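Local coordinates for protein aminotransferase, class III (Thermomicrobium roseum, PDB 6IO1) that acts as a thermostable (S)-enantioselective omega-transaminase, probably transferring amino groups by means of a pyridoxal 5'-phosphate cofactor, at residues V43-A48 with Y53-A58; K403-T408 with I414-P419; D420-A425 with E440-A445; K14-H19 with E32-L37. All blocks are in the same frame, centred on the assembly; numbering follows the deposited sequence.

Interaction 1 (V43-A48 with Y53-A58); sequences VWVWDA and YLDGFA
V45 and Y53 face each other in a beta hairpin made by strands 44-47 and 52-55. They form an antiparallel hydrogen-bonded pair. V45 N gives its proton to Y53 O at 2.9 Å, and Y53 N gives one back to V45 O at 2.8 Å. The neighbouring pair, W44 and L54, is of the non-hydrogen-bonded kind. Beyond it D55 N donates a hydrogen bond to V43 O at 2.6 Å. The chain then bends at D55 in an inverse gamma turn.

The tighter side is the buried sheet face that carries V45 and Y53. The two side chains lie roughly perpendicular, with V45 CG2 3.8 Å from Y53 CB. I414 of the next strand covers both of them. V45 CG1 also touches D55 OD2, an oxygen already held by H67.

The looser side carries W44, which is partly exposed. Its indole crosses L54 at a slant, and W44 CZ3 lies 3.8 Å from L54 CB. V43 CG2 sits over one face of the ring, toward its rim. R52 makes a cation-pi contact with W44, and V437 of helix 432-450 packs on both W44 and L54.

D47 closes the hairpin's far end. Its CG stands between the backbone N and the carbonyl carbon (chi1 68°), which turns the carboxylate to the tyrosine. Ring and carboxylate planes are 66° apart. D47 OD1 accepts a hydrogen bond from K51 N in the turn. Y53 OH donates to D47 OD2 at 2.7 Å, on the anti side and 34° out of the carboxylate plane.

Interaction 2 (K403-T408 with I414-P419); sequences KLEAAT and IVRCTP
C417 lays its thiol against helix 400-410, between L404 and T408. Its SG lies beside its own backbone N, anti to the carbonyl carbon (chi1 -62°). C417 SG is thereby 3.5 Å from E405 N. L404 CB touches C417 SG at 3.7 Å. T408 OG1 meets C417 SG at 3.6 Å from the next turn of the helix.

T408 and V415 approach at a slant, methyl against methyl, with T408 CG2 3.7 Å from V415 CG2. This end of the contact is buried. V415 also packs on L438 of helix 432-450.

The polar end lies at E405 and R416. Their charges are near but do not form a salt bridge. A water joins them instead. It donates to E405 OE2 at 2.7 Å and accepts from R416 NH1 at 3.1 Å, lying in the guanidinium plane at its edge. The same water accepts from C417 N at 3.0 Å, so it links side chains and backbone. E405 OE2 also has a long, weak ion pair with R409. F90 of the second subunit packs on both E405 and R416, which puts this end at the dimer interface.

Helix 403-408 runs roughly antiparallel to strand 416-418, at 151°. Helix 400-410 covers one face of the mixed sheet, consistent with the alpha/beta C-terminal small domain of fold-type I PLP enzymes.

Interaction 3 (D420-A425 with E440-A445); sequences DGIVMA and EGVAAA
A helix laid on one face of a beta sheet defines this contact, and V442 meets I422 and M424 there. V442 belongs to the C-terminal helix 432-450. I422 and M424 lie on strand 421-424 of the mixed sheet, two residues apart, so both send their side chains to the helix side.

V442 reaches them with its two methyls. CG1 stands anti to the backbone N (chi1 166°), and V442 CG1 meets I422 CD1 at 3.8 Å. The two side chains point at each other, tip to tip. CD1, at the end of the isoleucine side chain, makes the contact. The CA atoms of I422 and V442 stay 8.1 Å apart.

The second methyl serves the methionine. V442 CG2 lies 3.8 Å from M424 SD, and the two side chains run diagonally to one another. The bend at chi3 of M424 (-73°) turns the CE methyl off the valine, leaving SD to make the contact.

All three residues are buried. V415 of the next strand packs on I422 and M424, and I413 packs on V442. L404 of helix 400-410 adds to the cover of I422. One turn after V442, A445 turns its small side chain to the same side and packs on A407 and T408.

The contact consists of methyl groups and a thioether sulfur. Nothing in it is directional or charged. It therefore probably contributes through dispersion and the burial of apolar surface.

Interaction 4 (K14-H19 with E32-L37); sequences KDIAHH and EGPLVL
The end of the N-terminal helix meets the turn that leads into strand 35-41, where D15 and I16 touch P34 and G33. The D15 carboxylate and the P34 ring approach each other from their two segments. With chi1 at -172° D15 extends away from its own backbone N, which carries the carboxylate out to the proline ring. D15 OD2 lies 3.2 Å from P34 CG. L29 of helix 26-32 packs on both residues.

The carboxylate is itself held by two histidines. H19 ND1 donates to D15 OD1 at 2.8 Å. The oxygen is met on its syn side and lies almost in the imidazole plane, while H19 ND1 stands 28° out of the carboxylate plane. H21 NE2 bonds to D15 OD2. Two bonds to different oxygens would limit rotation of the carboxylate and probably favour its charged form.

I16 makes the more exposed half of the contact. I16 CD1 rests 3.7 Å from G33 CA. G33 has positive phi (84°) as the chain leaves helix 26-32.

K14 makes a salt bridge with E99 of the second subunit, and H18 ND1 bonds to D113 O of that subunit. L35 and V36 pair in parallel with one of its strands, so the sheet continues across the dimer. The arrangement is consistent with an N-terminal segment that packs on the partner subunit in dimeric fold-type I aminotransferases.

From the N terminus the contacts close in the order 4, 1, 2, 3. Each loop ends before the next begins, so none nests in or crosses another. Interaction 4 closes a loop over helix 26-32 and brings the chain into strand 35-41. That strand pairs with 44-47 of interaction 1, which closes the short turn 49-52 of the hairpin. After a long excursion through the rest of the chain, interaction 2 closes a short helix-to-strand loop. Its strand 413-418 lies beside strand 52-55, with I414 N bonded to L54 O. Interaction 3 follows on the adjacent strand and closes the loop to the C-terminal helix. All four reach one mixed sheet.

Interaction 1 (V43-A48 with Y53-A58)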
loop_
_atom_site.group_PDB
_atom_site.type_symbol
_atom_site.label_atom_id
_atom_site.label_comp_id
_atom_site.label_asym_id
_atom_site.label_seq_id
_atom_site.Cartn_x
_atom_site.Cartn_y
_atom_site.Cartn_z
ATOM N N VAL B 43 -17.764 -19.929 -3.580
ATOM C CA VAL B 43 -18.012 -19.265 -2.306
ATOM C C VAL B 43 -17.506 -20.095 -1.131
ATOM O O VAL B 43 -17.748 -19.739 0.026
ATOM C CB VAL B 43 -19.503 -18.938 -2.135
ATOM C CG1 VAL B 43 -20.032 -18.194 -3.353
ATOM C CG2 VAL B 43 -20.302 -20.212 -1.890
ATOM N N TRP B 44 -16.801 -21.188 -1.403
ATOM C CA TRP B 44 -16.397 -22.147 -0.386
ATOM C C TRP B 44 -14.903 -22.056 -0.120
ATOM O O TRP B 44 -14.111 -21.824 -1.038
ATOM C CB TRP B 44 -16.754 -23.574 -0.812
ATOM C CG TRP B 44 -18.199 -23.750 -1.131
ATOM C CD1 TRP B 44 -18.760 -23.861 -2.370
ATOM C CD2 TRP B 44 -19.276 -23.830 -0.194
ATOM N NE1 TRP B 44 -20.121 -24.008 -2.260
ATOM C CE2 TRP B 44 -20.463 -23.992 -0.934
ATOM C CE3 TRP B 44 -19.352 -23.781 1.201
ATOM C CZ2 TRP B 44 -21.711 -24.105 -0.326
ATOM C CZ3 TRP B 44 -20.589 -23.894 1.802
ATOM C CH2 TRP B 44 -21.753 -24.054 1.040
ATOM N N VAL B 45 -14.530 -22.260 1.144
ATOM C CA VAL B 45 -13.139 -22.356 1.562
ATOM C C VAL B 45 -13.021 -23.538 2.514
ATOM O O VAL B 45 -14.006 -24.002 3.089
ATOM C CB VAL B 45 -12.623 -21.066 2.240
ATOM C CG1 VAL B 45 -12.531 -19.929 1.231
ATOM C CG2 VAL B 45 -13.520 -20.682 3.405
ATOM N N TRP B 46 -11.809 -24.061 2.636
ATOM C CA TRP B 46 -11.541 -25.186 3.524
ATOM C C TRP B 46 -10.384 -24.839 4.446
ATOM O O TRP B 46 -9.408 -24.216 4.019
ATOM C CB TRP B 46 -11.226 -26.460 2.733
ATOM C CG TRP B 46 -12.423 -27.061 2.056
ATOM C CD1 TRP B 46 -13.191 -28.092 2.513
ATOM C CD2 TRP B 46 -12.985 -26.668 0.799
ATOM N NE1 TRP B 46 -14.198 -28.365 1.617
ATOM C CE2 TRP B 46 -14.094 -27.503 0.557
ATOM C CE3 TRP B 46 -12.660 -25.689 -0.145
ATOM C CZ2 TRP B 46 -14.878 -27.391 -0.590
ATOM C CZ3 TRP B 46 -13.439 -25.578 -1.283
ATOM C CH2 TRP B 46 -14.535 -26.425 -1.496
ATOM N N ASP B 47 -10.489 -25.244 5.710
ATOM C CA ASP B 47 -9.412 -24.973 6.647
ATOM C C ASP B 47 -8.380 -26.101 6.607
ATOM O O ASP B 47 -8.517 -27.080 5.869
ATOM C CB ASP B 47 -9.960 -24.724 8.059
ATOM C CG ASP B 47 -10.570 -25.963 8.711
ATOM O OD1 ASP B 47 -10.414 -27.092 8.202
ATOM O OD2 ASP B 47 -11.215 -25.795 9.768
ATOM N N ALA B 48 -7.328 -25.958 7.416
ATOM C CA ALA B 48 -6.231 -26.920 7.400
ATOM C C ALA B 48 -6.663 -28.313 7.838
ATOM O O ALA B 48 -6.000 -29.294 7.485
ATOM C CB ALA B 48 -5.090 -26.424 8.289
ATOM N N TYR B 53 -16.216 -24.126 4.875
ATOM C CA TYR B 53 -16.882 -22.906 5.295
ATOM C C TYR B 53 -17.382 -22.175 4.061
ATOM O O TYR B 53 -16.795 -22.276 2.979
ATOM C CB TYR B 53 -15.951 -21.965 6.075
ATOM C CG TYR B 53 -15.250 -22.573 7.266
ATOM C CD1 TYR B 53 -14.117 -23.360 7.105
ATOM C CD2 TYR B 53 -15.703 -22.334 8.556
ATOM C CE1 TYR B 53 -13.467 -23.906 8.195
ATOM C CE2 TYR B 53 -15.060 -22.875 9.651
ATOM C CZ TYR B 53 -13.943 -23.660 9.464
ATOM O OH TYR B 53 -13.300 -24.201 10.554
ATOM N N LEU B 54 -18.472 -21.435 4.232
ATOM C CA LEU B 54 -18.938 -20.505 3.217
ATOM C C LEU B 54 -18.263 -19.161 3.455
ATOM O O LEU B 54 -18.340 -18.608 4.557
ATOM C CB LEU B 54 -20.460 -20.358 3.260
ATOM C CG LEU B 54 -21.149 -19.740 2.038
ATOM C CD1 LEU B 54 -22.570 -20.262 1.911
ATOM C CD2 LEU B 54 -21.152 -18.217 2.096
ATOM N N ASP B 55 -17.602 -18.641 2.423
ATOM C CA ASP B 55 -16.862 -17.385 2.530
ATOM C C ASP B 55 -17.870 -16.242 2.453
ATOM O O ASP B 55 -18.007 -15.545 1.444
ATOM C CB ASP B 55 -15.806 -17.297 1.432
ATOM C CG ASP B 55 -14.690 -16.328 1.767
ATOM O OD1 ASP B 55 -14.810 -15.607 2.776
ATOM O OD2 ASP B 55 -13.688 -16.293 1.024
ATOM N N GLY B 56 -18.588 -16.047 3.562
ATOM C CA GLY B 56 -19.656 -15.064 3.636
ATOM C C GLY B 56 -19.198 -13.622 3.593
ATOM O O GLY B 56 -20.039 -12.729 3.443
ATOM N N PHE B 57 -17.897 -13.374 3.726
ATOM C CA PHE B 57 -17.338 -12.033 3.660
ATOM C C PHE B 57 -16.489 -11.829 2.414
ATOM O O PHE B 57 -15.916 -10.748 2.242
ATOM C CB PHE B 57 -16.502 -11.755 4.917
ATOM C CG PHE B 57 -16.478 -10.315 5.339
ATOM C CD1 PHE B 57 -17.654 -9.606 5.521
ATOM C CD2 PHE B 57 -15.272 -9.674 5.580
ATOM C CE1 PHE B 57 -17.627 -8.284 5.920
ATOM C CE2 PHE B 57 -15.240 -8.353 5.978
ATOM C CZ PHE B 57 -16.417 -7.659 6.151
ATOM N N ALA B 58 -16.418 -12.834 1.535
ATOM C CA ALA B 58 -15.609 -12.794 0.315
ATOM C C ALA B 58 -14.192 -12.327 0.622
ATOM O O ALA B 58 -13.646 -11.439 -0.032
ATOM C CB ALA B 58 -16.255 -11.915 -0.756
#

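Interaction 2 (K403-T408 with I414-P419)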
loop_
_atom_site.group_PDB
_atom_site.type_symbol
_atom_site.label_atom_id
_atom_site.label_comp_id
_atom_site.label_asym_id
_atom_site.label_seq_id
_atom_site.Cartn_x
_atom_site.Cartn_y
_atom_site.Cartn_z
ATOM N N LYS B 403 -17.872 -14.233 20.642
ATOM C CA LYS B 403 -18.818 -15.340 20.747
ATOM C C LYS B 403 -19.503 -15.601 19.410
ATOM O O LYS B 403 -19.635 -16.753 18.984
ATOM C CB LYS B 403 -19.850 -15.051 21.836
ATOM C CG LYS B 403 -19.328 -15.158 23.256
ATOM C CD LYS B 403 -20.394 -14.720 24.249
ATOM C CE LYS B 403 -19.921 -14.876 25.684
ATOM N NZ LYS B 403 -20.873 -14.238 26.638
ATOM N N LEU B 404 -19.957 -14.538 18.739
ATOM C CA LEU B 404 -20.572 -14.700 17.425
ATOM C C LEU B 404 -19.575 -15.251 16.417
ATOM O O LEU B 404 -19.932 -16.074 15.569
ATOM C CB LEU B 404 -21.143 -13.368 16.933
ATOM C CG LEU B 404 -22.540 -12.963 17.409
ATOM C CD1 LEU B 404 -22.951 -11.627 16.806
ATOM C CD2 LEU B 404 -23.565 -14.043 17.098
ATOM N N GLU B 405 -18.319 -14.809 16.495
ATOM C CA GLU B 405 -17.292 -15.314 15.590
ATOM C C GLU B 405 -17.115 -16.816 15.765
ATOM O O GLU B 405 -17.147 -17.580 14.790
ATOM C CB GLU B 405 -15.980 -14.574 15.857
ATOM C CG GLU B 405 -14.892 -14.759 14.817
ATOM C CD GLU B 405 -13.658 -13.935 15.133
ATOM O OE1 GLU B 405 -12.811 -14.406 15.923
ATOM O OE2 GLU B 405 -13.538 -12.810 14.604
ATOM N N ALA B 406 -16.962 -17.257 17.016
ATOM C CA ALA B 406 -16.796 -18.679 17.297
ATOM C C ALA B 406 -18.029 -19.476 16.889
ATOM O O ALA B 406 -17.907 -20.583 16.355
ATOM C CB ALA B 406 -16.486 -18.887 18.780
ATOM N N ALA B 407 -19.225 -18.948 17.161
ATOM C CA ALA B 407 -20.450 -19.668 16.824
ATOM C C ALA B 407 -20.619 -19.811 15.316
ATOM O O ALA B 407 -20.947 -20.895 14.817
ATOM C CB ALA B 407 -21.658 -18.961 17.438
ATOM N N THR B 408 -20.413 -18.720 14.570
ATOM C CA THR B 408 -20.530 -18.780 13.116
ATOM C C THR B 408 -19.497 -19.725 12.526
ATOM O O THR B 408 -19.816 -20.534 11.645
ATOM C CB THR B 408 -20.367 -17.388 12.506
ATOM O OG1 THR B 408 -19.155 -16.797 12.987
ATOM C CG2 THR B 408 -21.543 -16.493 12.861
ATOM N N ILE B 414 -18.060 -18.171 7.484
ATOM C CA ILE B 414 -17.103 -17.092 7.851
ATOM C C ILE B 414 -17.772 -15.761 7.498
ATOM O O ILE B 414 -17.980 -15.498 6.305
ATOM C CB ILE B 414 -15.760 -17.277 7.121
ATOM C CG1 ILE B 414 -15.022 -18.525 7.616
ATOM C CG2 ILE B 414 -14.907 -16.025 7.242
ATOM C CD1 ILE B 414 -13.812 -18.880 6.798
ATOM N N VAL B 415 -18.087 -14.971 8.524
ATOM C CA VAL B 415 -18.738 -13.635 8.393
ATOM C C VAL B 415 -18.074 -12.687 9.399
ATOM O O VAL B 415 -17.403 -13.179 10.323
ATOM C CB VAL B 415 -20.261 -13.709 8.613
ATOM C CG1 VAL B 415 -20.971 -14.391 7.457
ATOM C CG2 VAL B 415 -20.609 -14.378 9.930
ATOM N N ARG B 416 -18.232 -11.378 9.207
ATOM C CA ARG B 416 -17.601 -10.425 10.110
ATOM C C ARG B 416 -18.455 -10.273 11.362
ATOM O O ARG B 416 -19.596 -9.816 11.284
ATOM C CB ARG B 416 -17.410 -9.084 9.410
ATOM C CG ARG B 416 -16.844 -8.009 10.306
ATOM C CD ARG B 416 -15.405 -8.314 10.673
ATOM N NE ARG B 416 -14.838 -7.302 11.560
ATOM C CZ ARG B 416 -14.286 -7.565 12.740
ATOM N NH1 ARG B 416 -14.230 -8.811 13.187
ATOM N NH2 ARG B 416 -13.794 -6.578 13.475
ATOM N N CYS B 417 -17.920 -10.658 12.512
ATOM C CA CYS B 417 -18.644 -10.552 13.770
ATOM C C CYS B 417 -18.024 -9.445 14.611
ATOM O O CYS B 417 -16.821 -9.472 14.891
ATOM C CB CYS B 417 -18.630 -11.885 14.522
ATOM S SG CYS B 417 -19.439 -13.230 13.622
ATOM N N THR B 418 -18.844 -8.481 15.011
ATOM C CA THR B 418 -18.415 -7.289 15.726
ATOM C C THR B 418 -19.314 -7.072 16.930
ATOM O O THR B 418 -20.379 -7.689 17.041
ATOM C CB THR B 418 -18.474 -6.059 14.801
ATOM O OG1 THR B 418 -19.834 -5.632 14.652
ATOM C CG2 THR B 418 -17.892 -6.368 13.428
ATOM N N PRO B 419 -18.935 -6.167 17.843
ATOM C CA PRO B 419 -19.822 -5.867 18.978
ATOM C C PRO B 419 -21.190 -5.366 18.555
ATOM O O PRO B 419 -22.120 -5.379 19.371
ATOM C CB PRO B 419 -19.050 -4.794 19.758
ATOM C CG PRO B 419 -17.629 -5.044 19.421
ATOM C CD PRO B 419 -17.621 -5.513 17.996
HETATM O O HOH W 1 -15.122 -11.791 12.735
#

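Interaction 3 (D420-A425 with E440-A445)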
loop_
_atom_site.group_PDB
_atom_site.type_symbol
_atom_site.label_atom_id
_atom_site.label_comp_id
_atom_site.label_asym_id
_atom_site.label_seq_id
_atom_site.Cartn_x
_atom_site.Cartn_y
_atom_site.Cartn_z
ATOM N N ASP B 420 -21.341 -4.924 17.309
ATOM C CA ASP B 420 -22.614 -4.437 16.803
ATOM C C ASP B 420 -23.421 -5.512 16.093
ATOM O O ASP B 420 -24.613 -5.300 15.843
ATOM C CB ASP B 420 -22.382 -3.261 15.852
ATOM C CG ASP B 420 -21.348 -2.286 16.384
ATOM O OD1 ASP B 420 -21.483 -1.868 17.550
ATOM O OD2 ASP B 420 -20.399 -1.939 15.646
ATOM N N GLY B 421 -22.819 -6.654 15.765
ATOM C CA GLY B 421 -23.569 -7.683 15.071
ATOM C C GLY B 421 -22.806 -8.450 14.012
ATOM O O GLY B 421 -21.618 -8.745 14.174
ATOM N N ILE B 422 -23.491 -8.794 12.923
ATOM C CA ILE B 422 -22.931 -9.641 11.872
ATOM C C ILE B 422 -22.959 -8.888 10.548
ATOM O O ILE B 422 -23.985 -8.314 10.173
ATOM C CB ILE B 422 -23.693 -10.976 11.760
ATOM C CG1 ILE B 422 -23.536 -11.786 13.048
ATOM C CG2 ILE B 422 -23.202 -11.776 10.565
ATOM C CD1 ILE B 422 -24.261 -13.114 13.031
ATOM N N VAL B 423 -21.809 -8.869 9.865
ATOM C CA VAL B 423 -21.673 -8.171 8.552
ATOM C C VAL B 423 -21.382 -9.229 7.484
ATOM O O VAL B 423 -20.448 -10.028 7.685
ATOM C CB VAL B 423 -20.563 -7.102 8.600
ATOM C CG1 VAL B 423 -20.460 -6.341 7.287
ATOM C CG2 VAL B 423 -20.757 -6.142 9.763
ATOM N N MET B 424 -22.149 -9.219 6.390
ATOM C CA MET B 424 -21.964 -10.225 5.311
ATOM C C MET B 424 -21.675 -9.536 3.972
ATOM O O MET B 424 -22.436 -8.625 3.593
ATOM C CB MET B 424 -23.221 -11.087 5.167
ATOM C CG MET B 424 -23.464 -12.001 6.352
ATOM S SD MET B 424 -25.189 -12.532 6.472
ATOM C CE MET B 424 -25.960 -11.016 7.033
ATOM N N ALA B 425 -20.615 -9.980 3.290
ATOM C CA ALA B 425 -20.244 -9.482 1.964
ATOM C C ALA B 425 -19.844 -10.664 1.090
ATOM O O ALA B 425 -18.672 -10.825 0.734
ATOM C CB ALA B 425 -19.109 -8.459 2.063
ATOM N N GLU B 440 -29.184 -19.661 7.057
ATOM C CA GLU B 440 -29.436 -20.672 8.121
ATOM C C GLU B 440 -28.274 -20.668 9.119
ATOM O O GLU B 440 -28.542 -20.696 10.336
ATOM C CB GLU B 440 -29.608 -22.058 7.496
ATOM C CG GLU B 440 -30.859 -22.187 6.649
ATOM C CD GLU B 440 -32.164 -22.045 7.416
ATOM O OE1 GLU B 440 -32.109 -21.936 8.657
ATOM O OE2 GLU B 440 -33.230 -22.045 6.771
ATOM N N GLY B 441 -27.040 -20.600 8.616
ATOM C CA GLY B 441 -25.875 -20.554 9.491
ATOM C C GLY B 441 -25.909 -19.334 10.396
ATOM O O GLY B 441 -25.668 -19.444 11.602
ATOM N N VAL B 442 -26.219 -18.159 9.832
ATOM C CA VAL B 442 -26.253 -16.940 10.638
ATOM C C VAL B 442 -27.336 -17.032 11.707
ATOM O O VAL B 442 -27.106 -16.688 12.875
ATOM C CB VAL B 442 -26.452 -15.711 9.731
ATOM C CG1 VAL B 442 -26.837 -14.486 10.561
ATOM C CG2 VAL B 442 -25.191 -15.438 8.926
ATOM N N ALA B 443 -28.530 -17.498 11.327
ATOM C CA ALA B 443 -29.625 -17.610 12.288
ATOM C C ALA B 443 -29.272 -18.573 13.415
ATOM O O ALA B 443 -29.502 -18.283 14.597
ATOM C CB ALA B 443 -30.899 -18.061 11.576
ATOM N N ALA B 444 -28.686 -19.715 13.042
ATOM C CA ALA B 444 -28.275 -20.745 14.024
ATOM C C ALA B 444 -27.197 -20.175 14.955
ATOM O O ALA B 444 -27.293 -20.405 16.177
ATOM C CB ALA B 444 -27.774 -21.965 13.291
ATOM N N ALA B 445 -26.235 -19.429 14.400
ATOM C CA ALA B 445 -25.140 -18.837 15.206
ATOM C C ALA B 445 -25.726 -17.848 16.220
ATOM O O ALA B 445 -25.310 -17.886 17.394
ATOM C CB ALA B 445 -24.148 -18.162 14.292
#

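Interaction 4 (K14-H19 with E32-L37)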
loop_
_atom_site.group_PDB
_atom_site.type_symbol
_atom_site.label_atom_id
_atom_site.label_comp_id
_atom_site.label_asym_id
_atom_site.label_seq_id
_atom_site.Cartn_x
_atom_site.Cartn_y
_atom_site.Cartn_z
ATOM N N LYS B 14 3.468 -22.266 14.325
ATOM C CA LYS B 14 4.278 -21.262 13.644
ATOM C C LYS B 14 3.561 -19.920 13.583
ATOM O O LYS B 14 4.190 -18.866 13.732
ATOM C CB LYS B 14 4.630 -21.738 12.235
ATOM C CG LYS B 14 5.687 -22.824 12.165
ATOM C CD LYS B 14 5.900 -23.262 10.724
ATOM C CE LYS B 14 7.208 -24.013 10.550
ATOM N NZ LYS B 14 7.299 -24.648 9.205
ATOM N N ASP B 15 2.246 -19.937 13.351
ATOM C CA ASP B 15 1.487 -18.693 13.311
ATOM C C ASP B 15 1.516 -17.997 14.663
ATOM O O ASP B 15 1.732 -16.782 14.745
ATOM C CB ASP B 15 0.048 -18.967 12.878
ATOM C CG ASP B 15 -0.729 -17.694 12.621
ATOM O OD1 ASP B 15 -0.648 -17.161 11.495
ATOM O OD2 ASP B 15 -1.414 -17.218 13.551
ATOM N N ILE B 16 1.286 -18.753 15.740
ATOM C CA ILE B 16 1.339 -18.159 17.074
ATOM C C ILE B 16 2.732 -17.609 17.354
ATOM O O ILE B 16 2.886 -16.539 17.956
ATOM C CB ILE B 16 0.908 -19.188 18.136
ATOM C CG1 ILE B 16 -0.583 -19.497 18.005
ATOM C CG2 ILE B 16 1.220 -18.680 19.539
ATOM C CD1 ILE B 16 -1.033 -20.682 18.829
ATOM N N ALA B 17 3.768 -18.322 16.907
ATOM C CA ALA B 17 5.136 -17.922 17.222
ATOM C C ALA B 17 5.577 -16.689 16.437
ATOM O O ALA B 17 6.323 -15.854 16.963
ATOM C CB ALA B 17 6.092 -19.086 16.966
ATOM N N HIS B 18 5.144 -16.552 15.179
ATOM C CA HIS B 18 5.774 -15.588 14.282
ATOM C C HIS B 18 4.848 -14.617 13.558
ATOM O O HIS B 18 5.361 -13.699 12.910
ATOM C CB HIS B 18 6.603 -16.322 13.214
ATOM C CG HIS B 18 7.587 -17.300 13.776
ATOM N ND1 HIS B 18 8.683 -16.914 14.516
ATOM C CD2 HIS B 18 7.647 -18.651 13.694
ATOM C CE1 HIS B 18 9.373 -17.982 14.870
ATOM N NE2 HIS B 18 8.765 -19.050 14.384
ATOM N N HIS B 19 3.527 -14.767 13.634
ATOM C CA HIS B 19 2.621 -13.965 12.813
ATOM C C HIS B 19 1.916 -12.922 13.673
ATOM O O HIS B 19 1.100 -13.265 14.536
ATOM C CB HIS B 19 1.605 -14.840 12.086
ATOM C CG HIS B 19 0.805 -14.098 11.061
ATOM N ND1 HIS B 19 -0.337 -14.614 10.487
ATOM C CD2 HIS B 19 0.982 -12.873 10.511
ATOM C CE1 HIS B 19 -0.827 -13.740 9.627
ATOM N NE2 HIS B 19 -0.046 -12.675 9.622
ATOM N N GLU B 32 -5.644 -19.234 21.531
ATOM C CA GLU B 32 -6.504 -20.089 20.722
ATOM C C GLU B 32 -5.931 -20.454 19.360
ATOM O O GLU B 32 -6.341 -21.472 18.794
ATOM C CB GLU B 32 -7.873 -19.425 20.510
ATOM C CG GLU B 32 -8.538 -18.953 21.790
ATOM C CD GLU B 32 -9.850 -18.242 21.533
ATOM O OE1 GLU B 32 -10.277 -18.181 20.360
ATOM O OE2 GLU B 32 -10.457 -17.742 22.504
ATOM N N GLY B 33 -5.008 -19.665 18.820
ATOM C CA GLY B 33 -4.452 -19.947 17.519
ATOM C C GLY B 33 -5.327 -19.406 16.408
ATOM O O GLY B 33 -6.442 -18.927 16.641
ATOM N N PRO B 34 -4.840 -19.473 15.175
ATOM C CA PRO B 34 -5.586 -18.929 14.042
ATOM C C PRO B 34 -6.496 -19.969 13.395
ATOM O O PRO B 34 -6.448 -21.162 13.701
ATOM C CB PRO B 34 -4.465 -18.526 13.080
ATOM C CG PRO B 34 -3.464 -19.618 13.279
ATOM C CD PRO B 34 -3.511 -19.956 14.762
ATOM N N LEU B 35 -7.337 -19.482 12.486
ATOM C CA LEU B 35 -8.101 -20.332 11.580
ATOM C C LEU B 35 -7.376 -20.308 10.239
ATOM O O LEU B 35 -7.378 -19.286 9.543
ATOM C CB LEU B 35 -9.543 -19.850 11.446
ATOM C CG LEU B 35 -10.414 -20.601 10.436
ATOM C CD1 LEU B 35 -10.393 -22.097 10.713
ATOM C CD2 LEU B 35 -11.841 -20.072 10.452
ATOM N N VAL B 36 -6.762 -21.428 9.878
ATOM C CA VAL B 36 -5.881 -21.507 8.719
ATOM C C VAL B 36 -6.696 -22.014 7.537
ATOM O O VAL B 36 -7.120 -23.173 7.518
ATOM C CB VAL B 36 -4.675 -22.415 8.990
ATOM C CG1 VAL B 36 -3.745 -22.435 7.788
ATOM C CG2 VAL B 36 -3.937 -21.960 10.240
ATOM N N LEU B 37 -6.898 -21.154 6.543
ATOM C CA LEU B 37 -7.622 -21.505 5.328
ATOM C C LEU B 37 -6.617 -21.853 4.239
ATOM O O LEU B 37 -5.652 -21.113 4.019
ATOM C CB LEU B 37 -8.524 -20.356 4.879
ATOM C CG LEU B 37 -9.557 -19.895 5.910
ATOM C CD1 LEU B 37 -10.417 -18.776 5.347
ATOM C CD2 LEU B 37 -10.417 -21.063 6.363
#